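Tryptophan synthase alpha chain (Campylobacter jejuni, PDB 3THA) probably catalyses the aldol cleavage of indoleglycerol phosphate to indole and glyceraldehyde 3-phosphate, in the last step of tryptophan biosynthesis. Local coordinates at residues Q209-Q212 / D213-R216; G237-D240 / I241-D245. All blocks are in the same frame, centred on the assembly; numbering follows the deposited sequence.

Contact 1. Residues Q209-Q212 / D213-R216; sequences QNNQ and DVKR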
ATOM      1  N   GLN B 209     -16.421  -5.848   5.397  1.00 84.96           N
ATOM      2  CA  GLN B 209     -17.067  -5.588   4.102  1.00 86.69           C
ATOM      3  C   GLN B 209     -18.584  -5.404   4.144  1.00 87.97           C
ATOM      4  O   GLN B 209     -19.121  -4.447   3.585  1.00 88.08           O
ATOM      5  CB  GLN B 209     -16.749  -6.722   3.116  1.00 89.21           C
ATOM      6  CG  GLN B 209     -15.426  -6.554   2.374  1.00 89.63           C
ATOM      7  CD  GLN B 209     -15.301  -7.509   1.204  1.00 94.19           C
ATOM      8  OE1 GLN B 209     -14.631  -8.547   1.309  1.00 96.21           O
ATOM      9  NE2 GLN B 209     -15.964  -7.179   0.078  1.00 97.02           N
ATOM     10  N   ASN B 210     -19.256  -6.358   4.774  1.00 89.07           N
ATOM     11  CA  ASN B 210     -20.702  -6.379   4.905  1.00 89.86           C
ATOM     12  C   ASN B 210     -21.092  -5.765   6.263  1.00 87.78           C
ATOM     13  O   ASN B 210     -20.218  -5.266   6.964  1.00 84.62           O
ATOM     14  CB  ASN B 210     -21.145  -7.847   4.741  1.00 92.92           C
ATOM     15  CG  ASN B 210     -22.274  -8.255   5.690  1.00 96.20           C
ATOM     16  OD1 ASN B 210     -22.048  -8.452   6.885  1.00 95.80           O
ATOM     17  ND2 ASN B 210     -23.492  -8.419   5.148  1.00 98.01           N
ATOM     18  N   ASN B 211     -22.380  -5.829   6.625  1.00 88.44           N
ATOM     19  CA  ASN B 211     -22.898  -5.331   7.909  1.00 87.36           C
ATOM     20  C   ASN B 211     -22.981  -6.339   9.052  1.00 88.88           C
ATOM     21  O   ASN B 211     -22.612  -6.014  10.169  1.00 88.13           O
ATOM     22  CB  ASN B 211     -24.278  -4.671   7.738  1.00 88.26           C
ATOM     23  CG  ASN B 211     -24.933  -4.338   9.075  1.00 87.19           C
ATOM     24  OD1 ASN B 211     -25.856  -5.021   9.509  1.00 87.31           O
ATOM     25  ND2 ASN B 211     -24.429  -3.311   9.750  1.00 84.07           N
ATOM     26  N   GLN B 212     -23.523  -7.534   8.807  1.00 91.98           N
ATOM     27  CA  GLN B 212     -23.546  -8.592   9.846  1.00 93.62           C
ATOM     28  C   GLN B 212     -22.069  -8.995  10.133  1.00 91.10           C
ATOM     29  O   GLN B 212     -21.760  -9.570  11.173  1.00 91.19           O
ATOM     30  CB  GLN B 212     -24.438  -9.829   9.481  1.00 97.69           C
ATOM     31  CG  GLN B 212     -25.636  -9.656   8.459  1.00100.23           C
ATOM     32  CD  GLN B 212     -27.006  -9.205   9.055  1.00103.37           C
ATOM     33  OE1 GLN B 212     -27.070  -8.266   9.859  1.00101.92           O
ATOM     34  NE2 GLN B 212     -28.110  -9.857   8.610  1.00104.86           N
ATOM     35  N   ASP B 213     -21.202  -8.641   9.174  1.00 88.56           N
ATOM     36  CA  ASP B 213     -19.737  -8.748   9.178  1.00 85.85           C
ATOM     37  C   ASP B 213     -19.201  -7.702  10.162  1.00 83.10           C
ATOM     38  O   ASP B 213     -18.098  -7.825  10.647  1.00 80.78           O
ATOM     39  CB  ASP B 213     -19.243  -8.370   7.767  1.00 85.03           C
ATOM     40  CG  ASP B 213     -18.046  -9.190   7.263  1.00 84.11           C
ATOM     41  OD1 ASP B 213     -17.947 -10.409   7.476  1.00 85.76           O
ATOM     42  OD2 ASP B 213     -17.215  -8.594   6.554  1.00 83.28           O
ATOM     43  N   VAL B 214     -19.966  -6.644  10.419  1.00 82.67           N
ATOM     44  CA  VAL B 214     -19.526  -5.676  11.412  1.00 80.33           C
ATOM     45  C   VAL B 214     -20.201  -5.927  12.738  1.00 81.84           C
ATOM     46  O   VAL B 214     -19.621  -5.641  13.778  1.00 80.71           O
ATOM     47  CB  VAL B 214     -19.635  -4.175  10.965  1.00 78.32           C
ATOM     48  CG1 VAL B 214     -19.718  -4.060   9.477  1.00 77.92           C
ATOM     49  CG2 VAL B 214     -20.771  -3.447  11.658  1.00 78.58           C
ATOM     50  N   LYS B 215     -21.405  -6.492  12.711  1.00 84.78           N
ATOM     51  CA  LYS B 215     -22.093  -6.787  13.961  1.00 87.13           C
ATOM     52  C   LYS B 215     -21.387  -7.925  14.716  1.00 88.00           C
ATOM     53  O   LYS B 215     -21.608  -8.111  15.920  1.00 89.32           O
ATOM     54  CB  LYS B 215     -23.589  -7.044  13.750  1.00 90.55           C
ATOM     55  CG  LYS B 215     -24.456  -5.781  13.874  1.00 90.64           C
ATOM     56  CD  LYS B 215     -25.941  -6.065  13.605  1.00 95.38           C
ATOM     57  CE  LYS B 215     -26.805  -4.872  14.051  1.00 96.13           C
ATOM     58  NZ  LYS B 215     -27.997  -4.574  13.183  1.00 97.79           N
ATOM     59  N   ARG B 216     -20.507  -8.647  14.023  1.00 86.95           N
ATOM     60  CA  ARG B 216     -19.758  -9.720  14.669  1.00 87.84           C
ATOM     61  C   ARG B 216     -18.421  -9.232  15.237  1.00 84.31           C
ATOM     62  O   ARG B 216     -18.075  -9.522  16.380  1.00 84.02           O
ATOM     63  CB  ARG B 216     -19.599 -10.946  13.750  1.00 89.68           C
ATOM     64  CG  ARG B 216     -18.517 -10.864  12.682  1.00 89.28           C
ATOM     65  CD  ARG B 216     -18.113 -12.274  12.220  1.00 95.63           C
ATOM     66  NE  ARG B 216     -19.146 -12.939  11.422  1.00101.08           N
ATOM     67  CZ  ARG B 216     -19.025 -13.199  10.122  1.00104.39           C
ATOM     68  NH1 ARG B 216     -17.902 -12.876   9.474  1.00103.44           N
ATOM     69  NH2 ARG B 216     -20.020 -13.786   9.468  1.00107.49           N
TER
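D213 meets N210 and Q209 in two ways. Its backbone N is capped by N210 OD1, although the modelled length is too short to be trusted. Its carboxylate points back along the chain: OD2 accepts the backbone N of Q209 at 3.1 Å through its anti lone pair. The exchange resembles a capping box, but the return bond goes to Q209 N and not to the N of N210. The N210 amide and the D213 carboxylate are turned 75° against each other.

V214 N donates to N211 O at 2.7 Å. It comes in above the carbonyl plane, away from the lone pairs. The V214 methyl CG2 lies 4.1 Å from N211 ND2, which is itself hydrogen-bonded to I249 O. K215 N reaches the same N211 O at 2.9 Å, this time in the carbonyl plane. Two donors therefore hold that oxygen in the first turn.

R216 N makes a weak bond to Q212 O at 3.2 Å. With chi1 at 79°, R216 CG sits between its backbone N and carbonyl carbon. The chain then bends at chi3, and one face of the guanidinium is turned to Q212 O. R216 NH1 is 3.2 Å from D213 OD1. OD1 lies well out of the guanidinium plane, so no N-H points at it and charge alone acts.

This turn leads from strand 202-205 into helix 212-217 of the TIM barrel. Q209 leans on helix 228-233, V214 touches I208, and R216 makes a long, weak ion pair with E184 of helix 180-195.

Contact 2. Residues G237-D240 / I241-D245; sequences GNLD and IIMKD
The backbone O of N238 takes two donors. I242 N donates to N238 O at 3.0 Å, almost straight at 176°. I241 N is 3.2 Å from N238 O, a weak bond. The side chain of N238 adds a cap to this first turn. Its OD1 accepts D240 N at 2.8 Å and I241 N at 3.3 Å, both weakly. N238 CG is anti to the backbone N (chi1 -162°), which brings OD1 to the D240 and I241 NH groups.

N238 is thus the N-cap of helix 239-248, the last helix of the TIM barrel. It follows strand 223-226 and the short helix 228-233. The helix packs against helix 27-35, where L239 touches A32 and I242 touches T29.

The ethyl arm of I241, CG1 and CD1, lies over one face of the N238 amide. I241 CG1 is 3.4 Å from N238 CG, and the two side chains cross at about a right angle. L239 has two apolar neighbours one turn on. Its CD2 is 4.1 Å from SE of M243, a selenomethionine, and its CG is 4.4 Å from I242 CD1. Regular helix bonds continue beyond the cap. M243 N donates to L239 O at 2.9 Å, and K244 N donates to D240 O. D240 OD2 forms a salt bridge with R36.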
ATOM      1  N   GLY B 237     -22.299   9.231  -7.751  1.00 75.90           N
ATOM      2  CA  GLY B 237     -22.352  10.657  -8.011  1.00 75.51           C
ATOM      3  C   GLY B 237     -23.460  11.284  -7.187  1.00 75.47           C
ATOM      4  O   GLY B 237     -24.310  12.011  -7.751  1.00 77.47           O
ATOM      5  N   ASN B 238     -23.452  11.007  -5.867  1.00 73.38           N
ATOM      6  CA  ASN B 238     -24.615  11.293  -5.016  1.00 72.21           C
ATOM      7  C   ASN B 238     -24.348  11.203  -3.549  1.00 70.33           C
ATOM      8  O   ASN B 238     -24.233  10.117  -3.026  1.00 70.73           O
ATOM      9  CB  ASN B 238     -25.753  10.317  -5.316  1.00 74.57           C
ATOM     10  CG  ASN B 238     -27.124  10.812  -4.800  1.00 72.60           C
ATOM     11  OD1 ASN B 238     -27.262  11.326  -3.693  1.00 66.42           O
ATOM     12  ND2 ASN B 238     -28.130  10.619  -5.604  1.00 72.68           N
ATOM     13  N   LEU B 239     -24.343  12.331  -2.862  1.00 68.53           N
ATOM     14  CA  LEU B 239     -24.055  12.268  -1.457  1.00 67.41           C
ATOM     15  C   LEU B 239     -25.103  11.514  -0.638  1.00 68.21           C
ATOM     16  O   LEU B 239     -24.760  10.892   0.349  1.00 67.10           O
ATOM     17  CB  LEU B 239     -23.805  13.647  -0.865  1.00 66.71           C
ATOM     18  CG  LEU B 239     -22.471  13.510  -0.144  1.00 66.47           C
ATOM     19  CD1 LEU B 239     -21.861  14.866   0.041  1.00 69.37           C
ATOM     20  CD2 LEU B 239     -22.562  12.792   1.194  1.00 68.58           C
ATOM     21  N   ASP B 240     -26.365  11.570  -1.026  1.00 68.82           N
ATOM     22  CA  ASP B 240     -27.388  10.914  -0.220  1.00 70.49           C
ATOM     23  C   ASP B 240     -27.259   9.391  -0.291  1.00 71.36           C
ATOM     24  O   ASP B 240     -27.630   8.682   0.647  1.00 72.39           O
ATOM     25  CB  ASP B 240     -28.815  11.336  -0.668  1.00 72.24           C
ATOM     26  CG  ASP B 240     -28.971  12.852  -0.810  1.00 70.10           C
ATOM     27  OD1 ASP B 240     -29.510  13.298  -1.839  1.00 71.11           O
ATOM     28  OD2 ASP B 240     -28.532  13.609   0.083  1.00 68.27           O
ATOM     29  N   ILE B 241     -26.782   8.911  -1.437  1.00 71.55           N
ATOM     30  CA  ILE B 241     -26.558   7.491  -1.687  1.00 72.32           C
ATOM     31  C   ILE B 241     -25.281   7.103  -0.893  1.00 69.33           C
ATOM     32  O   ILE B 241     -25.296   6.141  -0.127  1.00 68.51           O
ATOM     33  CB  ILE B 241     -26.437   7.166  -3.233  1.00 73.48           C
ATOM     34  CG1 ILE B 241     -27.680   7.585  -3.996  1.00 76.82           C
ATOM     35  CG2 ILE B 241     -26.243   5.691  -3.494  1.00 75.74           C
ATOM     36  CD1 ILE B 241     -27.633   7.275  -5.511  1.00 81.54           C
ATOM     37  N   ILE B 242     -24.204   7.874  -1.033  1.00 67.17           N
ATOM     38  CA  ILE B 242     -22.993   7.584  -0.255  1.00 65.80           C
ATOM     39  C   ILE B 242     -23.338   7.453   1.200  1.00 66.58           C
ATOM     40  O   ILE B 242     -22.946   6.515   1.857  1.00 67.09           O
ATOM     41  CB  ILE B 242     -21.930   8.665  -0.350  1.00 63.44           C
ATOM     42  CG1 ILE B 242     -21.487   8.840  -1.800  1.00 64.26           C
ATOM     43  CG2 ILE B 242     -20.751   8.278   0.498  1.00 60.12           C
ATOM     44  CD1 ILE B 242     -20.564  10.033  -2.001  1.00 63.71           C
HETATM   45  N   MSE B 243     -24.085   8.413   1.693  1.00 68.22           N
HETATM   46  CA  MSE B 243     -24.596   8.421   3.049  1.00 70.09           C
HETATM   47  C   MSE B 243     -25.465   7.184   3.393  1.00 71.82           C
HETATM   48  O   MSE B 243     -25.268   6.560   4.432  1.00 72.03           O
HETATM   49  CB  MSE B 243     -25.417   9.697   3.218  1.00 71.65           C
HETATM   50  CG  MSE B 243     -25.312  10.369   4.536  1.00 75.91           C
HETATM   51 SE   MSE B 243     -23.561  11.170   4.797  0.65 86.16          SE
HETATM   52  CE  MSE B 243     -24.108  12.021   6.484  1.00 84.34           C
ATOM     53  N   LYS B 244     -26.443   6.854   2.547  1.00 73.09           N
ATOM     54  CA  LYS B 244     -27.360   5.738   2.838  1.00 74.84           C
ATOM     55  C   LYS B 244     -26.602   4.405   2.981  1.00 73.98           C
ATOM     56  O   LYS B 244     -26.890   3.618   3.877  1.00 75.06           O
ATOM     57  CB  LYS B 244     -28.517   5.655   1.800  1.00 76.89           C
ATOM     58  CG  LYS B 244     -29.041   4.230   1.463  1.00 79.17           C
ATOM     59  CD  LYS B 244     -30.001   4.215   0.258  1.00 83.39           C
ATOM     60  CE  LYS B 244     -29.835   2.964  -0.593  1.00 84.48           C
ATOM     61  NZ  LYS B 244     -31.162   2.506  -1.110  1.00 86.24           N
ATOM     62  N   ASP B 245     -25.644   4.176   2.093  1.00 72.88           N
ATOM     63  CA  ASP B 245     -24.787   2.992   2.103  1.00 72.84           C
ATOM     64  C   ASP B 245     -23.857   2.926   3.327  1.00 71.76           C
ATOM     65  O   ASP B 245     -23.472   1.843   3.752  1.00 72.73           O
ATOM     66  CB  ASP B 245     -23.906   2.997   0.866  1.00 71.25           C
ATOM     67  CG  ASP B 245     -24.657   2.718  -0.385  1.00 75.22           C
ATOM     68  OD1 ASP B 245     -25.872   2.446  -0.297  1.00 79.06           O
ATOM     69  OD2 ASP B 245     -24.034   2.774  -1.470  1.00 76.11           O
TER

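Both contacts are local and begin helices late in the barrel. Contact 1 comes first, closing the turn after strand 202-205 and starting helix 212-217. The chain then runs through strand 223-226 and helix 228-233 to contact 2, which opens helix 239-248. The two are in series and neither nests nor crosses. Their centres lie about 19 Å apart, and their nearest atoms about 8 Å, with no touch. Helix 228-233 is a common neighbour, meeting Q209 of contact 1 and I242 and D245 of contact 2. Contact 1 also meets the chain end just after helix 239-248, while contact 2 ties that last helix to helix 27-35 near the chain's start.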